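Side-chain contacts in Rho GTPase-activating protein 15 (PDB 3BYI), which activates the hydrolysis of GTP by Rho-type GTPases, RAC1 among them, and so converts them to their inactive GDP-bound state: residues E29-N32 with P36-V39; K40-A45 with H90-A95; S111-F116 with A190-Y195. One frame throughout, in Å; residues are numbered along the deposited sequence.

Contact 1 (E29-N32 with P36-V39)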
ATOM      1  N   GLU A  29       3.976 -16.015  -1.706  1.00 50.34           N
ATOM      2  CA  GLU A  29       4.397 -17.401  -1.961  1.00 46.31           C
ATOM      3  C   GLU A  29       3.392 -18.390  -1.347  1.00 47.39           C
ATOM      4  O   GLU A  29       3.048 -19.450  -1.942  1.00 45.42           O
ATOM      5  CB  GLU A  29       5.792 -17.620  -1.392  1.00 49.06           C
ATOM      6  CG  GLU A  29       6.511 -18.938  -1.814  1.00 60.42           C
ATOM      7  CD  GLU A  29       7.102 -18.871  -3.240  1.00 66.48           C
ATOM      8  OE1 GLU A  29       7.061 -17.776  -3.870  1.00 65.06           O
ATOM      9  OE2 GLU A  29       7.601 -19.923  -3.714  1.00 74.51           O
ATOM     10  N   ARG A  30       2.935 -18.053  -0.145  1.00 46.28           N
ATOM     11  CA  ARG A  30       1.953 -18.867   0.582  1.00 47.72           C
ATOM     12  C   ARG A  30       0.610 -18.974  -0.166  1.00 48.55           C
ATOM     13  O   ARG A  30       0.019 -20.036  -0.175  1.00 45.65           O
ATOM     14  CB  ARG A  30       1.734 -18.260   1.958  1.00 48.71           C
ATOM     15  CG  ARG A  30       0.990 -19.111   2.945  1.00 55.22           C
ATOM     16  CD  ARG A  30       0.720 -18.337   4.232  1.00 53.20           C
ATOM     17  NE  ARG A  30      -0.122 -19.091   5.167  1.00 55.76           N
ATOM     18  CZ  ARG A  30       0.315 -20.069   5.948  1.00 50.46           C
ATOM     19  NH1 ARG A  30       1.590 -20.444   5.901  1.00 63.95           N
ATOM     20  NH2 ARG A  30      -0.524 -20.693   6.775  1.00 52.66           N
ATOM     21  N   GLU A  31       0.158 -17.873  -0.785  1.00 48.40           N
ATOM     22  CA  GLU A  31      -1.090 -17.833  -1.579  1.00 45.99           C
ATOM     23  C   GLU A  31      -0.907 -18.208  -3.044  1.00 46.83           C
ATOM     24  O   GLU A  31      -1.905 -18.331  -3.788  1.00 44.85           O
ATOM     25  CB  GLU A  31      -1.685 -16.435  -1.590  1.00 44.62           C
ATOM     26  CG  GLU A  31      -1.912 -15.811  -0.264  1.00 50.58           C
ATOM     27  CD  GLU A  31      -2.376 -14.370  -0.385  1.00 50.85           C
ATOM     28  OE1 GLU A  31      -2.241 -13.754  -1.475  1.00 49.25           O
ATOM     29  OE2 GLU A  31      -2.902 -13.871   0.624  1.00 57.38           O
ATOM     30  N   ASN A  32       0.349 -18.375  -3.458  1.00 46.31           N
ATOM     31  CA  ASN A  32       0.678 -18.678  -4.841  1.00 47.68           C
ATOM     32  C   ASN A  32       0.188 -17.548  -5.762  1.00 46.45           C
ATOM     33  O   ASN A  32      -0.455 -17.787  -6.783  1.00 43.31           O
ATOM     34  CB  ASN A  32       0.096 -20.033  -5.238  1.00 46.90           C
ATOM     35  CG  ASN A  32       0.957 -20.763  -6.238  1.00 55.39           C
ATOM     36  OD1 ASN A  32       2.176 -20.862  -6.064  1.00 61.45           O
ATOM     37  ND2 ASN A  32       0.325 -21.317  -7.284  1.00 59.26           N
ATOM     38  N   PRO A  36      -1.233  -9.917  -2.877  1.00 44.25           N
ATOM     39  CA  PRO A  36      -1.957 -10.493  -1.756  1.00 45.50           C
ATOM     40  C   PRO A  36      -3.474 -10.347  -1.844  1.00 45.70           C
ATOM     41  O   PRO A  36      -3.999  -9.286  -2.158  1.00 46.94           O
ATOM     42  CB  PRO A  36      -1.431  -9.710  -0.548  1.00 45.06           C
ATOM     43  CG  PRO A  36      -0.126  -9.168  -0.980  1.00 49.34           C
ATOM     44  CD  PRO A  36      -0.264  -8.898  -2.442  1.00 43.85           C
ATOM     45  N   TRP A  37      -4.165 -11.426  -1.545  1.00 48.78           N
ATOM     46  CA  TRP A  37      -5.625 -11.425  -1.462  1.00 49.18           C
ATOM     47  C   TRP A  37      -6.176 -10.283  -0.612  1.00 46.74           C
ATOM     48  O   TRP A  37      -7.195  -9.718  -0.962  1.00 46.14           O
ATOM     49  CB  TRP A  37      -6.156 -12.752  -0.905  1.00 50.93           C
ATOM     50  CG  TRP A  37      -6.172 -13.754  -1.947  1.00 56.29           C
ATOM     51  CD1 TRP A  37      -5.338 -14.820  -2.079  1.00 60.45           C
ATOM     52  CD2 TRP A  37      -7.020 -13.759  -3.078  1.00 59.29           C
ATOM     53  NE1 TRP A  37      -5.626 -15.495  -3.225  1.00 56.16           N
ATOM     54  CE2 TRP A  37      -6.667 -14.872  -3.856  1.00 58.77           C
ATOM     55  CE3 TRP A  37      -8.059 -12.928  -3.507  1.00 58.16           C
ATOM     56  CZ2 TRP A  37      -7.342 -15.207  -5.033  1.00 64.95           C
ATOM     57  CZ3 TRP A  37      -8.707 -13.230  -4.675  1.00 63.48           C
ATOM     58  CH2 TRP A  37      -8.348 -14.363  -5.435  1.00 65.50           C
ATOM     59  N   PHE A  38      -5.532  -9.977   0.516  1.00 44.70           N
ATOM     60  CA  PHE A  38      -6.060  -8.945   1.406  1.00 46.47           C
ATOM     61  C   PHE A  38      -6.044  -7.568   0.726  1.00 46.59           C
ATOM     62  O   PHE A  38      -6.948  -6.772   0.919  1.00 44.37           O
ATOM     63  CB  PHE A  38      -5.298  -8.867   2.724  1.00 46.88           C
ATOM     64  CG  PHE A  38      -5.822  -7.776   3.658  1.00 45.50           C
ATOM     65  CD1 PHE A  38      -7.087  -7.868   4.217  1.00 46.34           C
ATOM     66  CD2 PHE A  38      -5.046  -6.669   3.977  1.00 42.02           C
ATOM     67  CE1 PHE A  38      -7.548  -6.890   5.122  1.00 47.88           C
ATOM     68  CE2 PHE A  38      -5.515  -5.707   4.824  1.00 41.84           C
ATOM     69  CZ  PHE A  38      -6.759  -5.823   5.410  1.00 44.40           C
ATOM     70  N   VAL A  39      -4.997  -7.317  -0.068  1.00 46.41           N
ATOM     71  CA  VAL A  39      -4.886  -6.103  -0.833  1.00 44.08           C
ATOM     72  C   VAL A  39      -6.031  -6.000  -1.877  1.00 44.24           C
ATOM     73  O   VAL A  39      -6.631  -4.950  -2.069  1.00 43.52           O
ATOM     74  CB  VAL A  39      -3.485  -5.984  -1.515  1.00 42.49           C
ATOM     75  CG1 VAL A  39      -3.448  -4.799  -2.544  1.00 42.00           C
ATOM     76  CG2 VAL A  39      -2.366  -5.855  -0.453  1.00 41.98           C
TER
HETATM   77  O   HOH W   1      -3.428 -11.696   1.939  1.00 38.73           O

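Contact 2 (K40-A45 with H90-A95)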
ATOM      1  N   LYS A  40      -6.325  -7.102  -2.554  1.00 46.77           N
ATOM      2  CA  LYS A  40      -7.375  -7.089  -3.546  1.00 45.61           C
ATOM      3  C   LYS A  40      -8.766  -6.979  -2.893  1.00 45.80           C
ATOM      4  O   LYS A  40      -9.670  -6.342  -3.439  1.00 45.82           O
ATOM      5  CB  LYS A  40      -7.245  -8.285  -4.463  1.00 47.57           C
ATOM      6  CG  LYS A  40      -5.974  -8.268  -5.308  1.00 47.79           C
ATOM      7  CD  LYS A  40      -5.946  -9.415  -6.372  1.00 49.32           C
ATOM      8  CE  LYS A  40      -5.818 -10.779  -5.782  1.00 52.81           C
ATOM      9  NZ  LYS A  40      -5.633 -11.849  -6.839  1.00 50.91           N
ATOM     10  N   GLN A  41      -8.947  -7.593  -1.730  1.00 46.69           N
ATOM     11  CA  GLN A  41     -10.201  -7.452  -0.989  1.00 46.73           C
ATOM     12  C   GLN A  41     -10.487  -6.014  -0.573  1.00 44.77           C
ATOM     13  O   GLN A  41     -11.633  -5.575  -0.607  1.00 44.57           O
ATOM     14  CB  GLN A  41     -10.169  -8.232   0.303  1.00 45.62           C
ATOM     15  CG  GLN A  41     -10.767  -9.542   0.211  1.00 55.61           C
ATOM     16  CD  GLN A  41     -11.085 -10.096   1.561  1.00 59.80           C
ATOM     17  OE1 GLN A  41     -10.183 -10.446   2.316  1.00 58.35           O
ATOM     18  NE2 GLN A  41     -12.387 -10.188   1.877  1.00 51.57           N
ATOM     19  N   CYS A  42      -9.460  -5.344  -0.060  1.00 47.12           N
ATOM     20  CA  CYS A  42      -9.594  -3.980   0.406  1.00 45.42           C
ATOM     21  C   CYS A  42      -9.904  -3.046  -0.735  1.00 43.36           C
ATOM     22  O   CYS A  42     -10.827  -2.261  -0.657  1.00 46.37           O
ATOM     23  CB  CYS A  42      -8.313  -3.531   1.124  1.00 49.27           C
ATOM     24  SG  CYS A  42      -8.190  -4.204   2.812  1.00 42.37           S
ATOM     25  N   ILE A  43      -9.128  -3.174  -1.802  1.00 45.62           N
ATOM     26  CA  ILE A  43      -9.359  -2.464  -3.056  1.00 44.03           C
ATOM     27  C   ILE A  43     -10.793  -2.651  -3.541  1.00 45.33           C
ATOM     28  O   ILE A  43     -11.454  -1.654  -3.882  1.00 45.04           O
ATOM     29  CB  ILE A  43      -8.343  -2.896  -4.174  1.00 46.30           C
ATOM     30  CG1 ILE A  43      -6.989  -2.232  -3.885  1.00 46.15           C
ATOM     31  CG2 ILE A  43      -8.931  -2.604  -5.565  1.00 38.02           C
ATOM     32  CD1 ILE A  43      -5.862  -2.662  -4.731  1.00 42.34           C
ATOM     33  N   GLU A  44     -11.282  -3.888  -3.553  1.00 44.29           N
ATOM     34  CA  GLU A  44     -12.629  -4.141  -4.041  1.00 44.64           C
ATOM     35  C   GLU A  44     -13.687  -3.394  -3.206  1.00 42.75           C
ATOM     36  O   GLU A  44     -14.624  -2.830  -3.741  1.00 42.09           O
ATOM     37  CB  GLU A  44     -12.933  -5.640  -4.016  1.00 44.45           C
ATOM     38  CG  GLU A  44     -14.353  -5.987  -4.490  1.00 50.72           C
ATOM     39  CD  GLU A  44     -14.854  -7.305  -3.911  1.00 68.61           C
ATOM     40  OE1 GLU A  44     -14.338  -7.765  -2.851  1.00 60.54           O
ATOM     41  OE2 GLU A  44     -15.777  -7.871  -4.525  1.00 64.67           O
ATOM     42  N   ALA A  45     -13.550  -3.453  -1.884  1.00 42.32           N
ATOM     43  CA  ALA A  45     -14.469  -2.761  -0.974  1.00 42.41           C
ATOM     44  C   ALA A  45     -14.420  -1.236  -1.137  1.00 44.74           C
ATOM     45  O   ALA A  45     -15.430  -0.572  -1.084  1.00 45.34           O
ATOM     46  CB  ALA A  45     -14.192  -3.155   0.473  1.00 35.81           C
ATOM     47  N   HIS A  90     -13.296   3.770   5.972  1.00 42.75           N
ATOM     48  CA  HIS A  90     -12.011   4.267   6.443  1.00 42.57           C
ATOM     49  C   HIS A  90     -11.243   3.241   7.310  1.00 40.38           C
ATOM     50  O   HIS A  90     -10.029   3.319   7.432  1.00 41.34           O
ATOM     51  CB  HIS A  90     -12.196   5.566   7.209  1.00 43.31           C
ATOM     52  CG  HIS A  90     -12.811   6.662   6.407  1.00 44.15           C
ATOM     53  ND1 HIS A  90     -12.255   7.115   5.231  1.00 36.01           N
ATOM     54  CD2 HIS A  90     -13.930   7.401   6.611  1.00 40.72           C
ATOM     55  CE1 HIS A  90     -12.997   8.106   4.755  1.00 39.94           C
ATOM     56  NE2 HIS A  90     -14.019   8.295   5.572  1.00 41.88           N
ATOM     57  N   VAL A  91     -11.956   2.304   7.929  1.00 41.42           N
ATOM     58  CA  VAL A  91     -11.323   1.152   8.586  1.00 41.29           C
ATOM     59  C   VAL A  91     -10.606   0.257   7.541  1.00 41.42           C
ATOM     60  O   VAL A  91      -9.518  -0.274   7.794  1.00 41.83           O
ATOM     61  CB  VAL A  91     -12.353   0.311   9.447  1.00 42.58           C
ATOM     62  CG1 VAL A  91     -11.750  -1.045   9.893  1.00 40.75           C
ATOM     63  CG2 VAL A  91     -12.848   1.104  10.641  1.00 31.90           C
ATOM     64  N   VAL A  92     -11.205   0.134   6.355  1.00 41.91           N
ATOM     65  CA  VAL A  92     -10.648  -0.677   5.250  1.00 41.42           C
ATOM     66  C   VAL A  92      -9.414   0.001   4.681  1.00 40.84           C
ATOM     67  O   VAL A  92      -8.353  -0.635   4.517  1.00 41.01           O
ATOM     68  CB  VAL A  92     -11.719  -0.955   4.162  1.00 42.81           C
ATOM     69  CG1 VAL A  92     -11.128  -1.626   2.923  1.00 38.74           C
ATOM     70  CG2 VAL A  92     -12.853  -1.782   4.766  1.00 41.02           C
ATOM     71  N   THR A  93      -9.526   1.296   4.386  1.00 42.64           N
ATOM     72  CA  THR A  93      -8.376   2.022   3.879  1.00 40.18           C
ATOM     73  C   THR A  93      -7.250   2.011   4.895  1.00 41.68           C
ATOM     74  O   THR A  93      -6.115   1.837   4.521  1.00 42.71           O
ATOM     75  CB  THR A  93      -8.673   3.479   3.555  1.00 41.03           C
ATOM     76  OG1 THR A  93      -9.094   4.116   4.754  1.00 41.75           O
ATOM     77  CG2 THR A  93      -9.724   3.625   2.418  1.00 37.90           C
ATOM     78  N   GLY A  94      -7.579   2.220   6.178  1.00 42.62           N
ATOM     79  CA  GLY A  94      -6.592   2.179   7.252  1.00 41.87           C
ATOM     80  C   GLY A  94      -5.884   0.844   7.395  1.00 41.85           C
ATOM     81  O   GLY A  94      -4.695   0.794   7.626  1.00 44.70           O
ATOM     82  N   ALA A  95      -6.621  -0.235   7.220  1.00 42.66           N
ATOM     83  CA  ALA A  95      -6.071  -1.576   7.329  1.00 42.86           C
ATOM     84  C   ALA A  95      -5.192  -1.883   6.128  1.00 41.53           C
ATOM     85  O   ALA A  95      -4.129  -2.486   6.272  1.00 45.01           O
ATOM     86  CB  ALA A  95      -7.235  -2.634   7.502  1.00 37.97           C
TER

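Contact 3 (S111-F116 with A190-Y195)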
ATOM      1  N   SER A 111      16.683  -1.537  -2.060  1.00 47.81           N
ATOM      2  CA  SER A 111      17.729  -1.641  -3.106  1.00 46.97           C
ATOM      3  C   SER A 111      17.394  -0.790  -4.348  1.00 49.55           C
ATOM      4  O   SER A 111      18.295  -0.293  -5.019  1.00 54.09           O
ATOM      5  CB  SER A 111      18.004  -3.088  -3.497  1.00 45.77           C
ATOM      6  OG  SER A 111      16.857  -3.773  -3.940  1.00 48.41           O
ATOM      7  N   PHE A 112      16.105  -0.575  -4.624  1.00 48.65           N
ATOM      8  CA  PHE A 112      15.695   0.244  -5.753  1.00 46.87           C
ATOM      9  C   PHE A 112      15.614   1.755  -5.482  1.00 46.42           C
ATOM     10  O   PHE A 112      15.586   2.551  -6.419  1.00 46.84           O
ATOM     11  CB  PHE A 112      14.343  -0.233  -6.269  1.00 46.78           C
ATOM     12  CG  PHE A 112      14.412  -1.479  -7.086  1.00 46.56           C
ATOM     13  CD1 PHE A 112      14.737  -2.701  -6.501  1.00 53.95           C
ATOM     14  CD2 PHE A 112      14.111  -1.445  -8.443  1.00 50.14           C
ATOM     15  CE1 PHE A 112      14.784  -3.870  -7.269  1.00 47.74           C
ATOM     16  CE2 PHE A 112      14.170  -2.590  -9.213  1.00 48.26           C
ATOM     17  CZ  PHE A 112      14.501  -3.807  -8.631  1.00 44.46           C
ATOM     18  N   PHE A 113      15.578   2.166  -4.222  1.00 48.91           N
ATOM     19  CA  PHE A 113      15.280   3.572  -3.905  1.00 50.60           C
ATOM     20  C   PHE A 113      16.205   4.592  -4.615  1.00 49.58           C
ATOM     21  O   PHE A 113      15.715   5.568  -5.222  1.00 49.81           O
ATOM     22  CB  PHE A 113      15.275   3.792  -2.380  1.00 52.84           C
ATOM     23  CG  PHE A 113      14.934   5.198  -1.987  1.00 50.38           C
ATOM     24  CD1 PHE A 113      13.684   5.724  -2.277  1.00 54.05           C
ATOM     25  CD2 PHE A 113      15.876   6.018  -1.370  1.00 51.48           C
ATOM     26  CE1 PHE A 113      13.367   7.050  -1.949  1.00 58.70           C
ATOM     27  CE2 PHE A 113      15.565   7.325  -1.036  1.00 49.77           C
ATOM     28  CZ  PHE A 113      14.318   7.848  -1.338  1.00 55.23           C
ATOM     29  N   GLU A 114      17.520   4.358  -4.573  1.00 48.30           N
ATOM     30  CA  GLU A 114      18.468   5.245  -5.257  1.00 48.45           C
ATOM     31  C   GLU A 114      18.153   5.352  -6.751  1.00 48.84           C
ATOM     32  O   GLU A 114      18.228   6.440  -7.322  1.00 48.80           O
ATOM     33  CB  GLU A 114      19.922   4.814  -5.035  1.00 46.59           C
ATOM     34  N   GLN A 115      17.765   4.230  -7.368  1.00 50.57           N
ATOM     35  CA  GLN A 115      17.449   4.193  -8.798  1.00 51.04           C
ATOM     36  C   GLN A 115      16.189   4.959  -9.136  1.00 48.37           C
ATOM     37  O   GLN A 115      16.157   5.597 -10.182  1.00 50.16           O
ATOM     38  CB  GLN A 115      17.332   2.749  -9.335  1.00 52.09           C
ATOM     39  CG  GLN A 115      18.674   2.028  -9.711  1.00 53.80           C
ATOM     40  CD  GLN A 115      18.478   0.517 -10.103  1.00 63.97           C
ATOM     41  OE1 GLN A 115      18.361   0.203 -11.298  1.00 67.67           O
ATOM     42  NE2 GLN A 115      18.429  -0.401  -9.103  1.00 55.05           N
ATOM     43  N   PHE A 116      15.150   4.841  -8.291  1.00 48.78           N
ATOM     44  CA  PHE A 116      13.848   5.573  -8.446  1.00 45.80           C
ATOM     45  C   PHE A 116      14.007   7.077  -8.241  1.00 44.98           C
ATOM     46  O   PHE A 116      13.383   7.875  -8.952  1.00 40.44           O
ATOM     47  CB  PHE A 116      12.765   5.075  -7.456  1.00 45.05           C
ATOM     48  CG  PHE A 116      12.009   3.817  -7.907  1.00 45.07           C
ATOM     49  CD1 PHE A 116      12.229   2.598  -7.294  1.00 42.89           C
ATOM     50  CD2 PHE A 116      11.086   3.873  -8.941  1.00 49.96           C
ATOM     51  CE1 PHE A 116      11.543   1.440  -7.712  1.00 48.00           C
ATOM     52  CE2 PHE A 116      10.387   2.741  -9.348  1.00 45.45           C
ATOM     53  CZ  PHE A 116      10.619   1.515  -8.738  1.00 45.11           C
ATOM     54  N   ALA A 190      13.596  15.970   4.926  1.00 48.61           N
ATOM     55  CA  ALA A 190      12.806  16.853   4.092  1.00 42.24           C
ATOM     56  C   ALA A 190      12.939  16.454   2.623  1.00 39.58           C
ATOM     57  O   ALA A 190      11.945  16.276   1.916  1.00 38.50           O
ATOM     58  CB  ALA A 190      13.284  18.289   4.301  1.00 44.59           C
ATOM     59  N   ILE A 191      14.185  16.319   2.170  1.00 41.07           N
ATOM     60  CA  ILE A 191      14.460  15.902   0.792  1.00 39.85           C
ATOM     61  C   ILE A 191      13.909  14.506   0.496  1.00 42.31           C
ATOM     62  O   ILE A 191      13.222  14.306  -0.501  1.00 42.76           O
ATOM     63  CB  ILE A 191      15.964  16.047   0.450  1.00 40.14           C
ATOM     64  CG1 ILE A 191      16.359  17.533   0.464  1.00 36.35           C
ATOM     65  CG2 ILE A 191      16.282  15.434  -0.898  1.00 44.17           C
ATOM     66  CD1 ILE A 191      17.821  17.817   0.061  1.00 38.71           C
ATOM     67  N   HIS A 192      14.154  13.540   1.371  1.00 46.13           N
ATOM     68  CA  HIS A 192      13.661  12.172   1.120  1.00 47.66           C
ATOM     69  C   HIS A 192      12.121  12.103   1.066  1.00 45.35           C
ATOM     70  O   HIS A 192      11.526  11.301   0.327  1.00 39.09           O
ATOM     71  CB  HIS A 192      14.248  11.166   2.132  1.00 50.14           C
ATOM     72  CG  HIS A 192      15.686  10.810   1.871  1.00 58.28           C
ATOM     73  ND1 HIS A 192      16.426  10.010   2.718  1.00 65.52           N
ATOM     74  CD2 HIS A 192      16.526  11.158   0.862  1.00 69.41           C
ATOM     75  CE1 HIS A 192      17.651   9.872   2.233  1.00 62.45           C
ATOM     76  NE2 HIS A 192      17.740  10.566   1.114  1.00 57.79           N
ATOM     77  N   MET A 193      11.482  12.955   1.857  1.00 44.55           N
ATOM     78  CA  MET A 193      10.029  13.050   1.847  1.00 46.24           C
ATOM     79  C   MET A 193       9.488  13.590   0.500  1.00 41.36           C
ATOM     80  O   MET A 193       8.511  13.093  -0.047  1.00 40.64           O
ATOM     81  CB  MET A 193       9.547  13.895   3.030  1.00 47.81           C
ATOM     82  CG  MET A 193       9.699  13.177   4.393  1.00 57.17           C
ATOM     83  SD  MET A 193       9.225  14.166   5.847  1.00 67.05           S
ATOM     84  CE  MET A 193      10.604  15.276   6.068  1.00 66.79           C
ATOM     85  N   VAL A 194      10.136  14.593  -0.056  1.00 41.81           N
ATOM     86  CA  VAL A 194       9.771  15.055  -1.398  1.00 42.41           C
ATOM     87  C   VAL A 194      10.023  13.974  -2.449  1.00 42.24           C
ATOM     88  O   VAL A 194       9.221  13.793  -3.357  1.00 42.77           O
ATOM     89  CB  VAL A 194      10.502  16.360  -1.774  1.00 44.07           C
ATOM     90  CG1 VAL A 194      10.011  16.926  -3.135  1.00 36.60           C
ATOM     91  CG2 VAL A 194      10.244  17.400  -0.666  1.00 49.72           C
ATOM     92  N   TYR A 195      11.148  13.282  -2.347  1.00 42.51           N
ATOM     93  CA  TYR A 195      11.500  12.251  -3.315  1.00 43.02           C
ATOM     94  C   TYR A 195      10.398  11.207  -3.411  1.00 44.87           C
ATOM     95  O   TYR A 195       9.956  10.851  -4.497  1.00 45.31           O
ATOM     96  CB  TYR A 195      12.760  11.527  -2.917  1.00 42.77           C
ATOM     97  CG  TYR A 195      14.067  12.236  -3.148  1.00 44.22           C
ATOM     98  CD1 TYR A 195      14.160  13.408  -3.890  1.00 41.35           C
ATOM     99  CD2 TYR A 195      15.241  11.675  -2.648  1.00 39.56           C
ATOM    100  CE1 TYR A 195      15.397  14.025  -4.095  1.00 42.75           C
ATOM    101  CE2 TYR A 195      16.466  12.279  -2.840  1.00 40.30           C
ATOM    102  CZ  TYR A 195      16.553  13.442  -3.567  1.00 44.42           C
ATOM    103  OH  TYR A 195      17.799  13.997  -3.747  1.00 42.43           O
TER

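Contact 1 (E29-N32 with P36-V39)
The short loop joining helix 24-31 to helix 37-49 is bridged by Glu31, whose carboxylate meets the first backbone N-H of the second helix, that of Trp37. OE1 accepts from Trp37 N at 3.0 Å, on its syn side and somewhat out of the carboxylate plane, and the bond is fairly straight (161°). The side chain gets there because CG lies anti to the carbonyl carbon (chi1 -54°) and the chain runs extended beyond it. Pro36, at the N-cap position, has no side-chain acceptor for the cap; Glu31, from the preceding helix, supplies one, and the carboxylate's charge probably suits the positive end of the helix dipole. The other oxygen works through water: OE2 accepts from a water at 2.6 Å, which in turn accepts from Phe38 N at 3.1 Å. Helix 24-31 ends in a Schellman motif with Asn32 at C-prime, and Ser33 OG, just beyond, also bonds to OE1. The indole of Trp37 adds contact, its CD1 lying 3.3 Å from Glu31 OE1 with ring and carboxylate planes 52° apart. With an alanine in place of Glu31, Trp37 N would probably lose its acceptor, Ser33 OG a partner, and the water one of its two mates.

Contact 2 (K40-A45 with H90-A95)
Val92 sets CG1 anti to its backbone N (chi1 172°), which directs that methyl at helix 37-49, while Cys42 turns SG anti to its carbonyl carbon (chi1 -77°), alongside the same methyl. CG1 thus touches Cys42 at three atoms: it is 3.8 Å from Cys42 CB, 3.9 Å from Cys42 SG and 3.6 Å from Cys42 O. One turn further on, Ala45 CB approaches CG1 at 4.2 Å. Cys42 and Ala45, three residues apart, lie on one face of their helix, and Val92 sets CG1 against both. In this all-helical RhoGAP domain the contact joins helices 37-49 and 89-102 in the buried interior, and the compact side chains of Cys42 and Ala45 suit the close approach, 6.0 Å between Cys42 CA and Val92 CA. Val46 and Arg49 extend the seat of Val92 along helix 37-49. The CB of Thr93 is directed away from residues 40-45, though its side chain touches Val46 further along that helix; its hydroxyl ties back into its own helix, OG1 donating to His90 O at 2.9 Å from above the carbonyl plane. Gly94 N reaches that oxygen from the same face, so two donors hold it, and the buried Thr93 hydroxyl has His90 O as its acceptor.

Contact 3 (S111-F116 with A190-Y195)
Phe113 reaches from helix 110-120 to two aromatic residues of helix 189-205, His192 and Tyr195, in a small aromatic cluster that joins these two helices at the surface of the RhoGAP domain. With His192 it makes a T-shaped, edge-to-face stack: the edge of the phenyl ring is directed at one face of the imidazole, the planes stand at 83° and the centroids are 5.7 Å apart. The nearest atoms of that pair, Phe113 CE2 and His192 CD2, are 4.4 Å apart. Phe113 gets this far because CG is anti to the backbone N (chi1 -178°), carrying the ring outward from its helix. Its far corner comes nearer to Tyr195: Phe113 CZ lies 4.1 Å from Tyr195 CD2, at the edge of the tyrosine ring, the two side chains crossing at about a right angle. A phenyl ring suits this place because its rim can meet one ring with CE2 and another with CZ. The packed part of the contact is this rim, and Phe113 also touches Ala182; on the looser side, all three aromatic residues remain partly exposed. There the polar groups have weak hydrogen bonds, His192 ND1 with Ala182 O and Tyr195 OH with Lys121 NZ. Ile191, itself exposed, lays CG2 3.3 Å above one face of the tyrosine ring, toward its rim.

Overall arrangement
Contacts 1 and 2 share helix 37-49, the first at its beginning and the second further along, with centres about 15 Å apart. They touch where Phe38 CE2 packs against Ala95 O at 3.8 Å, so the ring of the first turn meets helix 89-102 too. Contact 3 lies across the chain's centre from both, about 27 Å centre to centre from each, and no closer than about 16 Å from contact 1 and 17 Å from contact 2 by nearest atoms. All three lie away from Arg58, the predicted arginine finger; segment 90-95 is linked to the neighbourhood of that residue only indirectly, through His90 on Val59 and Thr93 on Ile56.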